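Local atomic coordinates of phospho-furanose lactonase (Mycoplasma synoviae, PDB entry 3OVG), a protein that hydrolyses phosphorylated 1,4-lactones, such as D-xylono-1,4-lactone 5-phosphate, and also carboxy 1,4-lactones with the help of two zinc ions per subunit. Residues F55-D60 and Q281-L286. Numbering follows the deposited sequence.
Sequences FKEFID and QRNYGL
E57 reaches R282 and N283 from helix 48-60, and on the side of that helix the contact rests on its carboxylate. Two residues earlier, F55 points away from 281-286, its ring meeting that of F29 and packing on I66 of strand 63-68 and on helix 78-88. At E57 the side chain turns outward; beyond CG it runs extended, spanning backbones that come no closer than 9.5 Å between the CA atoms of E57 and R282. R282 receives the carboxylate side-on, crossing it at about a right angle. NE of R282 gives a hydrogen bond to OE1 of E57 at 3.1 Å and another to OE2 of E57 at 3.0 Å, while NH1 of R282 meets the same OE2 at 2.8 Å in a salt bridge. All three bonds lie close to the guanidinium plane and use the syn side of the carboxylate, the two planes being 26° apart; the donors sit somewhat out of the carboxylate plane, NH1 the most (33°). A bend at chi3 (84°) turns the NE/NH1 edge of the guanidinium to the carboxylate. ND2 of N283 adds a third donor nitrogen, 2.9 Å from OE2 of E57, descending from above the carboxylate plane rather than within it. OE2 thus accepts from NE, NH1 and ND2, the single N-H of NE being shared with OE1; this should restrain the carboxylate's rotation and probably favours its charged form. E54, about one turn before E57, accepts hydrogen bonds from ND2 of N283 through OE1 and from the backbone N of R282 through OE2, and NH2 of R282 continues the ionic chain to E351 of a second subunit. A bidentate, side-on glutamate-arginine salt bridge thereby joins helix 48-60 to helix 282-287, which follows the substrate-binding residues R277-Y280 in the sequence, in this phosphotriesterase-family TIM barrel.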
# COMPACT_ATOMS: atom_id res chain seq x y z
N PHE A 55 13.28 33.32 -7.20
CA PHE A 55 12.87 34.62 -6.68
C PHE A 55 13.25 35.75 -7.66
O PHE A 55 12.44 36.66 -7.92
CB PHE A 55 13.50 34.86 -5.31
CG PHE A 55 12.71 35.79 -4.41
CD1 PHE A 55 12.06 36.92 -4.92
CD2 PHE A 55 12.59 35.53 -3.05
CE1 PHE A 55 11.32 37.78 -4.11
CE2 PHE A 55 11.86 36.39 -2.21
CZ PHE A 55 11.21 37.52 -2.74
N LYS A 56 14.48 35.68 -8.19
CA LYS A 56 14.97 36.64 -9.20
C LYS A 56 14.12 36.65 -10.48
O LYS A 56 13.89 37.70 -11.08
CB LYS A 56 16.45 36.36 -9.54
CG LYS A 56 17.42 36.74 -8.39
CD LYS A 56 18.89 36.33 -8.67
CE LYS A 56 19.87 36.94 -7.64
NZ LYS A 56 21.25 36.32 -7.66
N GLU A 57 13.64 35.49 -10.91
CA GLU A 57 12.71 35.52 -12.05
C GLU A 57 11.40 36.27 -11.71
O GLU A 57 10.85 37.03 -12.52
CB GLU A 57 12.42 34.10 -12.54
CG GLU A 57 13.60 33.52 -13.26
CD GLU A 57 13.40 32.09 -13.70
OE1 GLU A 57 12.25 31.65 -13.90
OE2 GLU A 57 14.44 31.38 -13.83
N PHE A 58 10.90 36.02 -10.51
CA PHE A 58 9.71 36.70 -10.03
C PHE A 58 9.92 38.21 -10.00
O PHE A 58 9.04 38.97 -10.37
CB PHE A 58 9.36 36.14 -8.65
CG PHE A 58 8.23 36.85 -7.93
CD1 PHE A 58 6.92 36.62 -8.29
CD2 PHE A 58 8.49 37.66 -6.84
CE1 PHE A 58 5.88 37.20 -7.61
CE2 PHE A 58 7.45 38.27 -6.14
CZ PHE A 58 6.13 38.05 -6.53
N ILE A 59 11.08 38.65 -9.52
CA ILE A 59 11.41 40.07 -9.47
C ILE A 59 11.59 40.59 -10.91
O ILE A 59 11.02 41.63 -11.29
CB ILE A 59 12.63 40.32 -8.54
CG1 ILE A 59 12.23 40.11 -7.07
CG2 ILE A 59 13.23 41.71 -8.72
CD1 ILE A 59 13.40 39.90 -6.10
N ASP A 60 12.32 39.84 -11.73
CA ASP A 60 12.46 40.17 -13.14
C ASP A 60 11.11 40.53 -13.77
O ASP A 60 11.01 41.47 -14.57
CB ASP A 60 13.10 39.01 -13.90
CG ASP A 60 13.11 39.23 -15.42
OD1 ASP A 60 12.13 38.83 -16.08
OD2 ASP A 60 14.08 39.82 -15.96
N GLN A 281 8.33 24.71 -9.23
CA GLN A 281 9.18 25.85 -9.54
C GLN A 281 10.11 25.47 -10.68
O GLN A 281 10.49 24.31 -10.79
CB GLN A 281 9.97 26.32 -8.31
CG GLN A 281 9.06 26.89 -7.25
CD GLN A 281 9.82 27.46 -6.09
OE1 GLN A 281 10.98 27.87 -6.23
NE2 GLN A 281 9.16 27.52 -4.93
N ARG A 282 10.43 26.44 -11.54
CA ARG A 282 11.24 26.20 -12.72
C ARG A 282 12.66 25.75 -12.34
O ARG A 282 13.13 24.73 -12.80
CB ARG A 282 11.34 27.46 -13.57
CG ARG A 282 11.89 27.19 -14.97
CD ARG A 282 11.95 28.47 -15.83
NE ARG A 282 13.19 29.23 -15.58
CZ ARG A 282 14.36 28.93 -16.12
NH1 ARG A 282 15.44 29.66 -15.85
NH2 ARG A 282 14.46 27.89 -16.94
N ASN A 283 13.31 26.53 -11.48
CA ASN A 283 14.69 26.24 -11.12
C ASN A 283 14.84 24.97 -10.29
O ASN A 283 15.69 24.15 -10.56
CB ASN A 283 15.36 27.48 -10.50
CG ASN A 283 15.72 28.52 -11.55
OD1 ASN A 283 16.72 28.36 -12.27
ND2 ASN A 283 14.90 29.57 -11.66
N TYR A 284 13.97 24.77 -9.32
CA TYR A 284 13.85 23.44 -8.69
C TYR A 284 13.62 22.30 -9.70
O TYR A 284 14.24 21.22 -9.60
CB TYR A 284 12.74 23.46 -7.64
CG TYR A 284 13.17 23.77 -6.21
CD1 TYR A 284 14.05 22.92 -5.54
CD2 TYR A 284 12.66 24.87 -5.52
CE1 TYR A 284 14.43 23.16 -4.22
CE2 TYR A 284 13.04 25.14 -4.21
CZ TYR A 284 13.92 24.27 -3.55
OH TYR A 284 14.28 24.50 -2.24
N GLY A 285 12.73 22.51 -10.67
CA GLY A 285 12.55 21.51 -11.73
C GLY A 285 13.88 21.14 -12.40
O GLY A 285 14.20 19.96 -12.61
N LEU A 286 14.69 22.13 -12.72
CA LEU A 286 15.94 21.87 -13.40
C LEU A 286 16.86 20.98 -12.57
O LEU A 286 17.56 20.11 -13.11
CB LEU A 286 16.63 23.20 -13.73
CG LEU A 286 16.59 23.81 -15.14
CD1 LEU A 286 15.53 23.28 -16.07
CD2 LEU A 286 16.61 25.34 -15.07